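Local coordinates for protein Pbp related beta-lactamase (Pyrococcus abyssi, PDB 2QMI) that probably hydrolyses peptides as a self-compartmentalizing, octameric serine peptidase related to penicillin-binding proteins and beta-lactamases, at residues 316-325 with 337-346; 358-366 with 405-413. All coordinates share one frame; numbering follows the deposited sequence.

From the N terminus, the chain first builds most of the beta-lactamase-type domain. Interaction 1 comes late in that domain. It closes a short loop of 11 residues, so that helix 334-345 folds back over strand 321-327 of the large antiparallel sheet. The chain then passes through helix 350-353 into helix 355-364. Interaction 2 closes a longer loop of 38 residues, rich in strand and without helix. It ties helix 355-364 to strands 400-408 and 412-419 of the C-terminal barrel. The two loops follow in series and neither nest nor cross. Their centres are 26 Å apart, one in each family region, and their nearest atoms stay about 8 Å apart.

Interaction 1 of 2, residues 316-325 with 337-346; sequences IPEKKIGVAV and IAMYALALLL
Val323 holds CG1 opposite its own backbone N (chi1 -172°), which leaves CG2 beside that N and over Leu342 of the helix. The two side chains lie alongside each other, pointing opposite ways. Val323 CG2 comes to 3.3 Å from Leu342 CD2, tighter than usual for two carbons. Val323 CG1 turns to the helix backbone and meets Ala338 CA at 4.1 Å. The backbones come close here, with Val323 CA 5.8 Å from Ala338 CA. Next along the strand, Val325 CG2 lies 4.0 Å from Ala338 CB and also touches Ile337 CG2.

At the other end Leu346, just past the helix, collects three partners. Ile321 has CG1 wedged between its backbone N and carbonyl carbon (chi1 46°), and its CD1 reaches Leu346 CD2 at 3.7 Å. Ile316 meets Leu346 tip to tip, CD1 to CD1 at 3.9 Å. The aliphatic part of Lys319 crosses Leu346 at about a right angle. Lys320 and Ile321 form a G1 beta bulge against Ile316 at the hairpin turn.

No hydrogen bond spans the contact; it is apolar helix-on-sheet packing. The helical segment 337-345 runs roughly antiparallel to strand segment 321-325 (153°). Strands 21-28 and 310-316 flank that strand, Leu299 of strand 297-305 touches Leu342, and helix 3-16 packs against Tyr340 and Leu344.

Interaction 2 of 2, residues 358-366 with 405-413; sequences YRERILKKV and PEVLEEDFI
Ile362 and Ile413 pack helix 355-364 against the closed eight-stranded antiparallel barrel of the octamerisation domain. The helix rests where strand 400-408 turns into strand 412-419. The tight part is apolar. Ile413 keeps CG1 beside its backbone N (chi1 -62°), and beyond it CD1 reaches in among side chains of 358-366. Ile413 CD1 lies 3.5 Å from Ile362 CG2 and 3.7 Å from Val366 CG2. Leu363 crosses Ile413 at about a right angle and reaches its CD1 with CD2. Leu363 also touches Pro405 CG. Val388 of strand 387-392 packs on Leu363, Val366 and Pro405, so this core runs on into the barrel.

Toward the start of the helix, Leu408 CD2 presses on the aliphatic stem of Arg359, 3.4 Å from CG. The charged end of Arg359 goes to other partners. It makes a salt bridge with Asp386 and a weak hydrogen bond with Asn420 of the second subunit. The contact therefore lies beside a subunit interface.

The solvent side is polar, and its acidic partner, Glu410, is exposed. Glu410 pairs with two basic residues four apart in the chain, Arg361 and Lys365. The loose part is at Lys365. Its chain is extended, yet its bonds are weak: NZ is 3.3 Å from Glu410 O and 3.4 Å from Glu410 OE1. Arg361 holds more firmly, bending at chi3 to come end-on to the carboxylate. The two planar groups are nearly coplanar, 23° apart. Both terminal nitrogens use the syn lone pair of a single oxygen: Glu410 OE2 accepts from Arg361 NH1 at 3.0 Å and from Arg361 NH2 at 2.9 Å.

Interaction 1 of 2, residues 316-325 with 337-346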
loop_
_atom_site.group_PDB
_atom_site.type_symbol
_atom_site.label_atom_id
_atom_site.label_comp_id
_atom_site.label_asym_id
_atom_site.label_seq_id
_atom_site.Cartn_x
_atom_site.Cartn_y
_atom_site.Cartn_z
ATOM N N ILE A 316 3.942 -3.436 -55.886
ATOM C CA ILE A 316 2.970 -3.994 -56.808
ATOM C C ILE A 316 3.592 -3.878 -58.193
ATOM O O ILE A 316 3.462 -2.852 -58.858
ATOM C CB ILE A 316 1.636 -3.216 -56.729
ATOM C CG1 ILE A 316 1.086 -3.315 -55.301
ATOM C CG2 ILE A 316 0.635 -3.775 -57.748
ATOM C CD1 ILE A 316 -0.224 -2.591 -55.066
ATOM N N PRO A 317 4.299 -4.937 -58.633
ATOM C CA PRO A 317 4.981 -5.023 -59.930
ATOM C C PRO A 317 4.118 -4.555 -61.089
ATOM O O PRO A 317 4.593 -3.836 -61.968
ATOM C CB PRO A 317 5.327 -6.504 -60.038
ATOM C CG PRO A 317 5.548 -6.890 -58.636
ATOM C CD PRO A 317 4.386 -6.230 -57.932
ATOM N N GLU A 318 2.856 -4.974 -61.088
ATOM C CA GLU A 318 1.920 -4.586 -62.143
ATOM C C GLU A 318 1.845 -3.078 -62.356
ATOM O O GLU A 318 1.856 -2.607 -63.489
ATOM C CB GLU A 318 0.516 -5.105 -61.824
ATOM C CG GLU A 318 0.272 -6.564 -62.207
ATOM C CD GLU A 318 0.130 -6.752 -63.704
ATOM O OE1 GLU A 318 -0.194 -7.889 -64.128
ATOM O OE2 GLU A 318 0.341 -5.768 -64.456
ATOM N N LYS A 319 1.751 -2.326 -61.264
ATOM C CA LYS A 319 1.647 -0.872 -61.331
ATOM C C LYS A 319 2.991 -0.199 -61.091
ATOM O O LYS A 319 3.088 1.027 -61.080
ATOM C CB LYS A 319 0.636 -0.376 -60.290
ATOM C CG LYS A 319 -0.817 -0.725 -60.602
ATOM C CD LYS A 319 -1.325 0.050 -61.826
ATOM C CE LYS A 319 -2.766 -0.321 -62.181
ATOM N NZ LYS A 319 -2.896 -1.760 -62.597
ATOM N N LYS A 320 4.020 -1.014 -60.888
ATOM C CA LYS A 320 5.371 -0.528 -60.638
ATOM C C LYS A 320 5.494 0.450 -59.475
ATOM O O LYS A 320 6.202 1.449 -59.557
ATOM C CB LYS A 320 5.949 0.085 -61.910
ATOM C CG LYS A 320 6.406 -0.970 -62.906
ATOM C CD LYS A 320 7.043 -0.351 -64.133
ATOM C CE LYS A 320 6.018 0.454 -64.935
ATOM N NZ LYS A 320 6.638 1.038 -66.155
ATOM N N ILE A 321 4.815 0.140 -58.379
ATOM C CA ILE A 321 4.864 0.985 -57.197
ATOM C C ILE A 321 5.356 0.165 -56.003
ATOM O O ILE A 321 5.272 -1.063 -56.004
ATOM C CB ILE A 321 3.465 1.593 -56.897
ATOM C CG1 ILE A 321 2.392 0.503 -56.995
ATOM C CG2 ILE A 321 3.172 2.744 -57.880
ATOM C CD1 ILE A 321 0.994 0.967 -56.653
ATOM N N GLY A 322 5.886 0.846 -54.992
ATOM C CA GLY A 322 6.384 0.148 -53.820
ATOM C C GLY A 322 6.560 1.108 -52.665
ATOM O O GLY A 322 6.753 2.302 -52.880
ATOM N N VAL A 323 6.488 0.594 -51.440
ATOM C CA VAL A 323 6.627 1.436 -50.258
ATOM C C VAL A 323 7.430 0.775 -49.135
ATOM O O VAL A 323 7.291 -0.424 -48.861
ATOM C CB VAL A 323 5.243 1.824 -49.687
ATOM C CG1 VAL A 323 5.403 2.870 -48.577
ATOM C CG2 VAL A 323 4.347 2.349 -50.798
ATOM N N ALA A 324 8.269 1.575 -48.490
ATOM C CA ALA A 324 9.075 1.108 -47.379
ATOM C C ALA A 324 8.790 2.027 -46.198
ATOM O O ALA A 324 8.845 3.252 -46.333
ATOM C CB ALA A 324 10.551 1.155 -47.739
ATOM N N VAL A 325 8.467 1.424 -45.055
ATOM C CA VAL A 325 8.180 2.154 -43.822
ATOM C C VAL A 325 8.943 1.540 -42.638
ATOM O O VAL A 325 8.858 0.332 -42.385
ATOM C CB VAL A 325 6.671 2.124 -43.488
ATOM C CG1 VAL A 325 6.396 2.897 -42.194
ATOM C CG2 VAL A 325 5.871 2.711 -44.636
ATOM N N ILE A 337 0.483 1.811 -42.495
ATOM C CA ILE A 337 0.943 3.058 -43.089
ATOM C C ILE A 337 1.319 2.809 -44.557
ATOM O O ILE A 337 0.929 3.560 -45.451
ATOM C CB ILE A 337 2.166 3.606 -42.325
ATOM C CG1 ILE A 337 1.749 3.961 -40.892
ATOM C CG2 ILE A 337 2.745 4.813 -43.053
ATOM C CD1 ILE A 337 2.848 4.559 -40.047
ATOM N N ALA A 338 2.066 1.738 -44.797
ATOM C CA ALA A 338 2.483 1.396 -46.152
ATOM C C ALA A 338 1.277 1.239 -47.077
ATOM O O ALA A 338 1.248 1.791 -48.178
ATOM C CB ALA A 338 3.301 0.111 -46.138
ATOM N N MET A 339 0.275 0.491 -46.622
ATOM C CA MET A 339 -0.915 0.254 -47.426
ATOM C C MET A 339 -1.743 1.521 -47.673
ATOM O O MET A 339 -2.375 1.658 -48.720
ATOM C CB MET A 339 -1.751 -0.848 -46.777
ATOM C CG MET A 339 -0.951 -2.132 -46.588
ATOM S SD MET A 339 -1.828 -3.484 -45.779
ATOM C CE MET A 339 -1.066 -4.918 -46.530
ATOM N N TYR A 340 -1.712 2.451 -46.723
ATOM C CA TYR A 340 -2.431 3.714 -46.851
ATOM C C TYR A 340 -1.831 4.483 -48.040
ATOM O O TYR A 340 -2.553 5.060 -48.854
ATOM C CB TYR A 340 -2.265 4.541 -45.568
ATOM C CG TYR A 340 -3.211 5.717 -45.429
ATOM C CD1 TYR A 340 -4.404 5.594 -44.716
ATOM C CD2 TYR A 340 -2.902 6.961 -45.985
ATOM C CE1 TYR A 340 -5.269 6.684 -44.551
ATOM C CE2 TYR A 340 -3.759 8.059 -45.828
ATOM C CZ TYR A 340 -4.935 7.908 -45.105
ATOM O OH TYR A 340 -5.760 8.986 -44.904
ATOM N N ALA A 341 -0.504 4.491 -48.123
ATOM C CA ALA A 341 0.190 5.175 -49.206
ATOM C C ALA A 341 -0.088 4.450 -50.531
ATOM O O ALA A 341 -0.438 5.084 -51.532
ATOM C CB ALA A 341 1.692 5.219 -48.924
ATOM N N LEU A 342 0.059 3.126 -50.534
ATOM C CA LEU A 342 -0.199 2.344 -51.739
ATOM C C LEU A 342 -1.595 2.626 -52.284
ATOM O O LEU A 342 -1.768 2.803 -53.490
ATOM C CB LEU A 342 -0.039 0.850 -51.452
ATOM C CG LEU A 342 1.398 0.387 -51.198
ATOM C CD1 LEU A 342 1.404 -1.021 -50.643
ATOM C CD2 LEU A 342 2.188 0.466 -52.489
ATOM N N ALA A 343 -2.585 2.679 -51.399
ATOM C CA ALA A 343 -3.960 2.958 -51.803
ATOM C C ALA A 343 -4.066 4.313 -52.502
ATOM O O ALA A 343 -4.717 4.436 -53.545
ATOM C CB ALA A 343 -4.872 2.936 -50.592
ATOM N N LEU A 344 -3.433 5.330 -51.923
ATOM C CA LEU A 344 -3.454 6.665 -52.505
ATOM C C LEU A 344 -2.874 6.635 -53.912
ATOM O O LEU A 344 -3.464 7.170 -54.856
ATOM C CB LEU A 344 -2.655 7.629 -51.632
ATOM C CG LEU A 344 -3.263 7.914 -50.261
ATOM C CD1 LEU A 344 -2.311 8.792 -49.455
ATOM C CD2 LEU A 344 -4.615 8.595 -50.433
ATOM N N LEU A 345 -1.714 6.001 -54.045
ATOM C CA LEU A 345 -1.035 5.871 -55.332
ATOM C C LEU A 345 -1.889 5.118 -56.351
ATOM O O LEU A 345 -1.779 5.359 -57.556
ATOM C CB LEU A 345 0.297 5.137 -55.148
ATOM C CG LEU A 345 1.414 5.901 -54.434
ATOM C CD1 LEU A 345 2.510 4.946 -54.010
ATOM C CD2 LEU A 345 1.963 6.967 -55.366
ATOM N N LEU A 346 -2.719 4.199 -55.865
ATOM C CA LEU A 346 -3.600 3.415 -56.723
ATOM C C LEU A 346 -4.913 4.163 -56.974
ATOM O O LEU A 346 -5.863 3.604 -57.540
ATOM C CB LEU A 346 -3.908 2.060 -56.076
ATOM C CG LEU A 346 -2.817 0.984 -56.079
ATOM C CD1 LEU A 346 -3.226 -0.161 -55.155
ATOM C CD2 LEU A 346 -2.599 0.466 -57.492
#

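Interaction 2 of 2, residues 358-366 with 405-413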
loop_
_atom_site.group_PDB
_atom_site.type_symbol
_atom_site.label_atom_id
_atom_site.label_comp_id
_atom_site.label_asym_id
_atom_site.label_seq_id
_atom_site.Cartn_x
_atom_site.Cartn_y
_atom_site.Cartn_z
ATOM N N TYR A 358 -11.234 1.972 -41.251
ATOM C CA TYR A 358 -12.571 2.423 -40.859
ATOM C C TYR A 358 -13.092 1.697 -39.622
ATOM O O TYR A 358 -13.871 2.253 -38.838
ATOM C CB TYR A 358 -13.583 2.289 -42.006
ATOM C CG TYR A 358 -13.647 0.951 -42.714
ATOM C CD1 TYR A 358 -12.783 0.660 -43.768
ATOM C CD2 TYR A 358 -14.619 0.003 -42.375
ATOM C CE1 TYR A 358 -12.888 -0.539 -44.482
ATOM C CE2 TYR A 358 -14.732 -1.201 -43.076
ATOM C CZ TYR A 358 -13.863 -1.463 -44.132
ATOM O OH TYR A 358 -13.966 -2.638 -44.844
ATOM N N ARG A 359 -12.656 0.455 -39.441
ATOM C CA ARG A 359 -13.073 -0.327 -38.285
ATOM C C ARG A 359 -12.556 0.311 -36.992
ATOM O O ARG A 359 -13.271 0.363 -35.993
ATOM C CB ARG A 359 -12.566 -1.767 -38.428
ATOM C CG ARG A 359 -12.817 -2.674 -37.224
ATOM C CD ARG A 359 -12.809 -4.152 -37.646
ATOM N NE ARG A 359 -11.580 -4.544 -38.338
ATOM C CZ ARG A 359 -10.422 -4.788 -37.731
ATOM N NH1 ARG A 359 -10.333 -4.682 -36.410
ATOM N NH2 ARG A 359 -9.353 -5.143 -38.442
ATOM N N GLU A 360 -11.324 0.813 -37.012
ATOM C CA GLU A 360 -10.754 1.440 -35.821
ATOM C C GLU A 360 -11.473 2.738 -35.478
ATOM O O GLU A 360 -11.701 3.040 -34.304
ATOM C CB GLU A 360 -9.274 1.755 -36.017
ATOM C CG GLU A 360 -8.588 2.223 -34.735
ATOM C CD GLU A 360 -7.502 3.253 -34.990
ATOM O OE1 GLU A 360 -7.864 4.381 -35.408
ATOM O OE2 GLU A 360 -6.299 2.939 -34.775
ATOM N N ARG A 361 -11.805 3.514 -36.510
ATOM C CA ARG A 361 -12.488 4.787 -36.320
ATOM C C ARG A 361 -13.917 4.583 -35.831
ATOM O O ARG A 361 -14.359 5.263 -34.912
ATOM C CB ARG A 361 -12.503 5.594 -37.626
ATOM C CG ARG A 361 -13.263 6.915 -37.520
ATOM C CD ARG A 361 -13.134 7.755 -38.794
ATOM N NE ARG A 361 -13.366 6.954 -39.997
ATOM C CZ ARG A 361 -14.554 6.502 -40.388
ATOM N NH1 ARG A 361 -15.637 6.779 -39.680
ATOM N NH2 ARG A 361 -14.654 5.752 -41.479
ATOM N N ILE A 362 -14.634 3.646 -36.446
ATOM C CA ILE A 362 -16.015 3.365 -36.052
ATOM C C ILE A 362 -16.097 2.806 -34.629
ATOM O O ILE A 362 -16.954 3.211 -33.851
ATOM C CB ILE A 362 -16.694 2.366 -37.028
ATOM C CG1 ILE A 362 -16.657 2.918 -38.462
ATOM C CG2 ILE A 362 -18.135 2.118 -36.607
ATOM C CD1 ILE A 362 -17.119 4.356 -38.575
ATOM N N LEU A 363 -15.203 1.881 -34.289
ATOM C CA LEU A 363 -15.189 1.292 -32.953
ATOM C C LEU A 363 -14.873 2.314 -31.864
ATOM O O LEU A 363 -15.379 2.202 -30.743
ATOM C CB LEU A 363 -14.171 0.160 -32.880
ATOM C CG LEU A 363 -14.524 -1.098 -33.675
ATOM C CD1 LEU A 363 -13.302 -2.017 -33.750
ATOM C CD2 LEU A 363 -15.715 -1.807 -33.017
ATOM N N LYS A 364 -14.031 3.298 -32.180
ATOM C CA LYS A 364 -13.682 4.316 -31.188
ATOM C C LYS A 364 -14.922 5.048 -30.700
ATOM O O LYS A 364 -14.957 5.533 -29.574
ATOM C CB LYS A 364 -12.708 5.353 -31.756
ATOM C CG LYS A 364 -11.235 4.968 -31.719
ATOM C CD LYS A 364 -10.357 6.234 -31.606
ATOM C CE LYS A 364 -8.865 5.947 -31.778
ATOM N NZ LYS A 364 -8.489 5.731 -33.207
ATOM N N LYS A 365 -15.933 5.129 -31.558
ATOM C CA LYS A 365 -17.177 5.814 -31.220
ATOM C C LYS A 365 -18.003 5.101 -30.145
ATOM O O LYS A 365 -18.804 5.720 -29.444
ATOM C CB LYS A 365 -18.049 5.961 -32.469
ATOM C CG LYS A 365 -17.412 6.671 -33.659
ATOM C CD LYS A 365 -18.460 6.806 -34.768
ATOM C CE LYS A 365 -17.923 7.471 -36.035
ATOM N NZ LYS A 365 -18.992 7.500 -37.090
ATOM N N VAL A 366 -17.802 3.798 -30.025
ATOM C CA VAL A 366 -18.552 2.977 -29.090
ATOM C C VAL A 366 -18.020 2.945 -27.659
ATOM O O VAL A 366 -18.712 2.482 -26.747
ATOM C CB VAL A 366 -18.680 1.540 -29.681
ATOM C CG1 VAL A 366 -18.732 0.499 -28.593
ATOM C CG2 VAL A 366 -19.929 1.462 -30.541
ATOM N N PRO A 405 -17.521 -8.101 -33.155
ATOM C CA PRO A 405 -18.277 -7.397 -34.193
ATOM C C PRO A 405 -18.569 -8.319 -35.368
ATOM O O PRO A 405 -17.657 -8.925 -35.925
ATOM C CB PRO A 405 -17.345 -6.248 -34.574
ATOM C CG PRO A 405 -16.627 -5.967 -33.302
ATOM C CD PRO A 405 -16.293 -7.359 -32.822
ATOM N N GLU A 406 -19.845 -8.428 -35.733
ATOM C CA GLU A 406 -20.271 -9.276 -36.840
ATOM C C GLU A 406 -20.754 -8.378 -37.959
ATOM O O GLU A 406 -20.888 -8.817 -39.100
ATOM C CB GLU A 406 -21.415 -10.195 -36.403
ATOM C CG GLU A 406 -22.010 -11.061 -37.514
ATOM C CD GLU A 406 -23.382 -11.632 -37.140
ATOM O OE1 GLU A 406 -23.455 -12.485 -36.222
ATOM O OE2 GLU A 406 -24.397 -11.222 -37.759
ATOM N N VAL A 407 -21.026 -7.119 -37.626
ATOM C CA VAL A 407 -21.497 -6.154 -38.615
ATOM C C VAL A 407 -21.063 -4.732 -38.255
ATOM O O VAL A 407 -21.437 -4.206 -37.197
ATOM C CB VAL A 407 -23.048 -6.191 -38.744
ATOM C CG1 VAL A 407 -23.512 -5.187 -39.803
ATOM C CG2 VAL A 407 -23.514 -7.593 -39.124
ATOM N N LEU A 408 -20.267 -4.115 -39.129
ATOM C CA LEU A 408 -19.804 -2.748 -38.897
ATOM C C LEU A 408 -20.212 -1.776 -39.987
ATOM O O LEU A 408 -20.001 -2.019 -41.173
ATOM C CB LEU A 408 -18.287 -2.686 -38.764
ATOM C CG LEU A 408 -17.669 -3.128 -37.445
ATOM C CD1 LEU A 408 -17.756 -4.637 -37.331
ATOM C CD2 LEU A 408 -16.224 -2.675 -37.397
ATOM N N GLU A 409 -20.788 -0.662 -39.565
ATOM C CA GLU A 409 -21.220 0.386 -40.468
ATOM C C GLU A 409 -20.985 1.669 -39.692
ATOM O O GLU A 409 -20.757 1.625 -38.483
ATOM C CB GLU A 409 -22.703 0.202 -40.827
ATOM C CG GLU A 409 -22.970 -1.127 -41.556
ATOM C CD GLU A 409 -24.437 -1.363 -41.897
ATOM O OE1 GLU A 409 -25.289 -1.278 -40.986
ATOM O OE2 GLU A 409 -24.740 -1.652 -43.082
ATOM N N GLU A 410 -21.025 2.799 -40.390
ATOM C CA GLU A 410 -20.798 4.114 -39.789
ATOM C C GLU A 410 -21.691 4.477 -38.611
ATOM O O GLU A 410 -21.255 5.135 -37.671
ATOM C CB GLU A 410 -20.968 5.207 -40.855
ATOM C CG GLU A 410 -19.825 5.328 -41.841
ATOM C CD GLU A 410 -18.554 5.834 -41.196
ATOM O OE1 GLU A 410 -18.633 6.814 -40.414
ATOM O OE2 GLU A 410 -17.472 5.263 -41.476
ATOM N N ASP A 411 -22.948 4.064 -38.679
ATOM C CA ASP A 411 -23.940 4.390 -37.654
ATOM C C ASP A 411 -24.452 3.163 -36.924
ATOM O O ASP A 411 -25.339 3.277 -36.071
ATOM C CB ASP A 411 -25.126 5.050 -38.335
ATOM C CG ASP A 411 -25.675 4.185 -39.457
ATOM O OD1 ASP A 411 -24.859 3.771 -40.310
ATOM O OD2 ASP A 411 -26.895 3.897 -39.487
ATOM N N PHE A 412 -23.906 1.995 -37.251
ATOM C CA PHE A 412 -24.391 0.760 -36.646
ATOM C C PHE A 412 -23.330 -0.327 -36.503
ATOM O O PHE A 412 -22.624 -0.644 -37.464
ATOM C CB PHE A 412 -25.544 0.231 -37.508
ATOM C CG PHE A 412 -26.205 -0.999 -36.969
ATOM C CD1 PHE A 412 -26.915 -0.957 -35.770
ATOM C CD2 PHE A 412 -26.133 -2.198 -37.665
ATOM C CE1 PHE A 412 -27.550 -2.099 -35.272
ATOM C CE2 PHE A 412 -26.763 -3.347 -37.179
ATOM C CZ PHE A 412 -27.473 -3.299 -35.979
ATOM N N ILE A 413 -23.231 -0.899 -35.306
ATOM C CA ILE A 413 -22.295 -1.985 -35.037
ATOM C C ILE A 413 -23.055 -3.109 -34.331
ATOM O O ILE A 413 -23.625 -2.898 -33.264
ATOM C CB ILE A 413 -21.126 -1.543 -34.118
ATOM C CG1 ILE A 413 -20.310 -0.442 -34.800
ATOM C CG2 ILE A 413 -20.226 -2.743 -33.797
ATOM C CD1 ILE A 413 -19.250 0.157 -33.912
#